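Local coordinates for beta-glucosidase (Pseudoalteromonas sp., PDB 3F95), which is the extra C-terminal domain of an exo-1,3/1,4-beta-glucanase, a larger enzyme that probably has beta-glucosidase activity, at residues A[78-90]-A[167-180]. Sequence-based numbering, arbitrary orientation. Where two conformers were deposited one is given.
Sequences PLDSKFSTGYLEL and DVALTIKPSDDSIS
Tyr87 and Thr171 form a hydrogen-bonded pair, as do Glu89 and Ala169, making 87-90 and 167-171 antiparallel neighbours in one sheet of this beta-sandwich, whose sequence places it among the galactose-binding-like domains. The axes of the two short segments pass 4.7 Å apart, their directions 162° from each other. Tyr87 N gives to Thr171 O at 2.8 Å, Glu89 N to Ala169 O at 2.7 Å, and the reverse bonds run from Thr171 N and Ala169 N. Leu88 and Leu170 point to the inner face, where both reach Met107 of the other sheet and Leu88 CD1 lies against Leu170 CD2.

Before the strand, the type I turn from Phe83 to Gly86 carries an aromatic ring over to Leu170. Leu170 CB sits 3.6 Å from the Phe83 ring centroid, almost exactly on the ring normal, a CH-pi contact; Lys82 CG covers the opposite face, and Ile172 CG2 approaches CD1 obliquely. Replacing Phe83 with an alanine would probably leave a gap between Leu170 CB and Lys82 CG and take the ring away from Ile172 CG2.

On the outer face the Tyr87 side chain starts with CB against Thr171 CG2. With CG anti to the carbonyl carbon (chi1 -62°), the ring is brought to Pro174: CD2 and CE2 take Pro174 CD over one ring face, with CE2 3.3 Å from that CD, while Thr171 O lies at the ring edge. CZ reaches Pro174 CG, and OH shares a water with Ser180 OG.

Glu89, in one of its two conformers, extends alongside toward the loop after the second strand. Ser175 N donates to Glu89 OE1 at 3.0 Å, nearly along the C-O axis, and Ser175 OG adds a weak bond. Two waters lie between Glu89 OE2 and Asp167 O, within hydrogen-bonding distance of both.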
# COMPACT_ATOMS: atom_id res chain seq x y z
N PRO A 78 -4.85 17.15 2.27
CA PRO A 78 -3.57 17.65 1.76
C PRO A 78 -2.40 17.07 2.55
O PRO A 78 -2.51 16.91 3.76
CB PRO A 78 -3.66 19.17 2.00
CG PRO A 78 -5.12 19.45 2.17
CD PRO A 78 -5.67 18.23 2.84
N LEU A 79 -1.32 16.75 1.86
CA LEU A 79 -0.11 16.28 2.51
C LEU A 79 0.42 17.32 3.50
O LEU A 79 0.65 18.49 3.14
CB LEU A 79 0.96 15.92 1.47
CG LEU A 79 2.32 15.43 1.95
CD1 LEU A 79 2.21 14.06 2.61
CD2 LEU A 79 3.32 15.41 0.76
N ASP A 80 0.59 16.89 4.75
CA ASP A 80 1.21 17.70 5.79
C ASP A 80 2.61 18.09 5.33
O ASP A 80 3.38 17.24 4.90
CB ASP A 80 1.30 16.88 7.06
CG ASP A 80 1.62 17.71 8.29
OD1 ASP A 80 2.53 18.56 8.27
OD2 ASP A 80 0.95 17.46 9.31
N SER A 81 2.93 19.38 5.42
CA SER A 81 4.24 19.89 4.99
C SER A 81 5.39 19.28 5.78
O SER A 81 6.54 19.34 5.36
CB SER A 81 4.26 21.42 5.14
OG SER A 81 3.98 21.76 6.48
N LYS A 82 5.07 18.70 6.93
CA LYS A 82 5.99 17.88 7.71
C LYS A 82 6.63 16.80 6.84
O LYS A 82 7.81 16.44 7.04
CB LYS A 82 5.24 17.25 8.89
CG LYS A 82 6.09 16.41 9.81
CD LYS A 82 5.29 15.90 11.01
CE LYS A 82 6.25 15.23 11.99
NZ LYS A 82 5.58 14.87 13.26
N PHE A 83 5.87 16.30 5.86
CA PHE A 83 6.33 15.19 5.04
C PHE A 83 6.72 15.55 3.61
O PHE A 83 6.95 14.65 2.82
CB PHE A 83 5.32 14.03 5.07
CG PHE A 83 5.01 13.56 6.44
CD1 PHE A 83 6.00 12.92 7.20
CD2 PHE A 83 3.75 13.78 6.99
CE1 PHE A 83 5.74 12.51 8.50
CE2 PHE A 83 3.47 13.37 8.30
CZ PHE A 83 4.47 12.72 9.05
N SER A 84 6.83 16.84 3.30
CA SER A 84 7.14 17.26 1.92
C SER A 84 8.42 16.64 1.36
O SER A 84 8.51 16.35 0.17
CB SER A 84 7.16 18.78 1.79
OG SER A 84 8.29 19.33 2.44
N THR A 85 9.42 16.43 2.21
CA THR A 85 10.62 15.68 1.82
C THR A 85 10.75 14.38 2.61
O THR A 85 11.87 13.90 2.86
CB THR A 85 11.93 16.50 1.97
OG1 THR A 85 11.91 17.23 3.21
CG2 THR A 85 12.08 17.49 0.83
N GLY A 86 9.61 13.81 3.00
CA GLY A 86 9.57 12.60 3.81
C GLY A 86 9.31 11.34 2.99
O GLY A 86 9.56 11.29 1.78
N TYR A 87 8.77 10.34 3.68
CA TYR A 87 8.66 9.00 3.15
C TYR A 87 7.32 8.40 3.53
O TYR A 87 6.81 8.67 4.63
CB TYR A 87 9.71 8.07 3.77
CG TYR A 87 11.11 8.51 3.47
CD1 TYR A 87 11.84 7.90 2.45
CD2 TYR A 87 11.72 9.55 4.20
CE1 TYR A 87 13.11 8.31 2.15
CE2 TYR A 87 13.01 9.97 3.90
CZ TYR A 87 13.69 9.34 2.88
OH TYR A 87 14.98 9.73 2.57
N LEU A 88 6.79 7.56 2.66
CA LEU A 88 5.82 6.58 3.13
C LEU A 88 6.62 5.32 3.46
O LEU A 88 7.35 4.82 2.61
CB LEU A 88 4.75 6.29 2.07
CG LEU A 88 3.66 5.29 2.52
CD1 LEU A 88 2.71 5.98 3.50
CD2 LEU A 88 2.89 4.68 1.35
N GLU A 89 6.49 4.84 4.69
CA GLU A 89 7.13 3.59 5.08
C GLU A 89 6.09 2.50 5.29
O GLU A 89 5.01 2.76 5.83
CB GLU A 89 7.99 3.75 6.34
CG GLU A 89 8.64 2.44 6.80
CD GLU A 89 9.31 2.52 8.18
OE1 GLU A 89 10.36 3.16 8.27
OE2 GLU A 89 8.81 1.90 9.15
N LEU A 90 6.41 1.29 4.86
CA LEU A 90 5.52 0.16 5.09
C LEU A 90 6.34 -1.12 5.13
O LEU A 90 7.46 -1.15 4.64
CB LEU A 90 4.45 0.06 3.98
CG LEU A 90 4.92 -0.32 2.55
CD1 LEU A 90 3.75 -0.83 1.68
CD2 LEU A 90 5.60 0.81 1.86
N ASP A 167 2.15 -2.02 9.02
CA ASP A 167 2.97 -0.97 9.63
C ASP A 167 3.22 0.17 8.65
O ASP A 167 4.39 0.54 8.32
CB ASP A 167 4.31 -1.56 10.13
CG ASP A 167 4.16 -2.49 11.35
OD1 ASP A 167 3.06 -2.68 11.92
OD2 ASP A 167 5.21 -3.03 11.77
N VAL A 168 2.13 0.73 8.14
CA VAL A 168 2.21 1.78 7.13
C VAL A 168 2.16 3.12 7.81
O VAL A 168 1.21 3.42 8.56
CB VAL A 168 1.03 1.71 6.11
CG1 VAL A 168 1.22 2.71 5.02
CG2 VAL A 168 0.96 0.32 5.48
N ALA A 169 3.18 3.95 7.56
CA ALA A 169 3.21 5.27 8.20
C ALA A 169 3.96 6.29 7.37
O ALA A 169 4.88 5.91 6.62
CB ALA A 169 3.84 5.16 9.61
N LEU A 170 3.56 7.57 7.46
CA LEU A 170 4.36 8.66 6.92
C LEU A 170 5.47 8.96 7.93
O LEU A 170 5.22 8.97 9.13
CB LEU A 170 3.50 9.89 6.65
CG LEU A 170 2.45 9.78 5.54
CD1 LEU A 170 1.44 10.92 5.59
CD2 LEU A 170 3.12 9.73 4.17
N THR A 171 6.70 9.16 7.45
CA THR A 171 7.83 9.42 8.33
C THR A 171 8.80 10.43 7.71
O THR A 171 8.92 10.53 6.49
CB THR A 171 8.61 8.13 8.68
OG1 THR A 171 9.59 8.44 9.68
CG2 THR A 171 9.32 7.56 7.45
N ILE A 172 9.50 11.16 8.57
CA ILE A 172 10.48 12.12 8.06
C ILE A 172 11.84 11.45 7.95
O ILE A 172 12.71 11.94 7.24
CB ILE A 172 10.56 13.44 8.88
CG1 ILE A 172 10.97 13.17 10.33
CG2 ILE A 172 9.22 14.14 8.80
CD1 ILE A 172 11.16 14.42 11.17
N LYS A 173 11.98 10.33 8.66
CA LYS A 173 13.17 9.49 8.58
C LYS A 173 12.87 7.98 8.57
O LYS A 173 12.29 7.44 9.54
CB LYS A 173 14.19 9.81 9.69
CG LYS A 173 13.73 9.49 11.11
CD LYS A 173 14.81 8.70 11.85
CE LYS A 173 16.13 9.43 11.85
NZ LYS A 173 17.31 8.56 12.21
N PRO A 174 13.31 7.31 7.50
CA PRO A 174 13.22 5.87 7.29
C PRO A 174 13.86 5.10 8.45
O PRO A 174 14.93 5.50 8.95
CB PRO A 174 13.99 5.65 5.99
CG PRO A 174 14.77 6.88 5.75
CD PRO A 174 13.98 7.98 6.37
N SER A 175 13.21 4.03 8.88
CA SER A 175 13.74 3.19 9.96
C SER A 175 15.13 2.69 9.55
O SER A 175 15.46 2.66 8.36
CB SER A 175 12.83 2.00 10.22
OG SER A 175 12.88 1.09 9.14
N ASP A 176 15.93 2.29 10.53
CA ASP A 176 17.27 1.77 10.25
C ASP A 176 17.28 0.58 9.30
O ASP A 176 18.09 0.53 8.38
CB ASP A 176 17.98 1.39 11.56
CG ASP A 176 18.42 2.60 12.36
OD1 ASP A 176 18.20 3.76 11.90
OD2 ASP A 176 18.98 2.39 13.46
N ASP A 177 16.37 -0.37 9.49
CA ASP A 177 16.51 -1.56 8.65
C ASP A 177 15.72 -1.46 7.33
O ASP A 177 15.61 -2.42 6.58
CB ASP A 177 16.27 -2.86 9.43
CG ASP A 177 17.52 -3.32 10.19
OD1 ASP A 177 17.49 -4.44 10.73
OD2 ASP A 177 18.53 -2.57 10.25
N SER A 178 15.28 -0.24 7.02
CA SER A 178 14.50 -0.01 5.81
C SER A 178 15.33 -0.02 4.52
O SER A 178 16.52 0.30 4.52
CB SER A 178 13.70 1.28 5.92
OG SER A 178 14.53 2.41 5.81
N ILE A 179 14.66 -0.38 3.43
CA ILE A 179 15.20 -0.33 2.08
C ILE A 179 14.47 0.80 1.36
O ILE A 179 13.23 0.78 1.27
CB ILE A 179 14.97 -1.67 1.36
CG1 ILE A 179 15.52 -2.84 2.21
CG2 ILE A 179 15.51 -1.65 -0.09
CD1 ILE A 179 15.17 -4.25 1.63
N SER A 180 15.21 1.80 0.88
CA SER A 180 14.60 2.94 0.21
C SER A 180 14.33 2.65 -1.27
O SER A 180 15.25 2.28 -2.04
CB SER A 180 15.47 4.20 0.41
OG SER A 180 14.90 5.33 -0.25
O HOH W 1 16.02 8.09 0.11
O HOH W 2 7.24 -0.12 8.80
O HOH W 3 5.95 2.57 9.47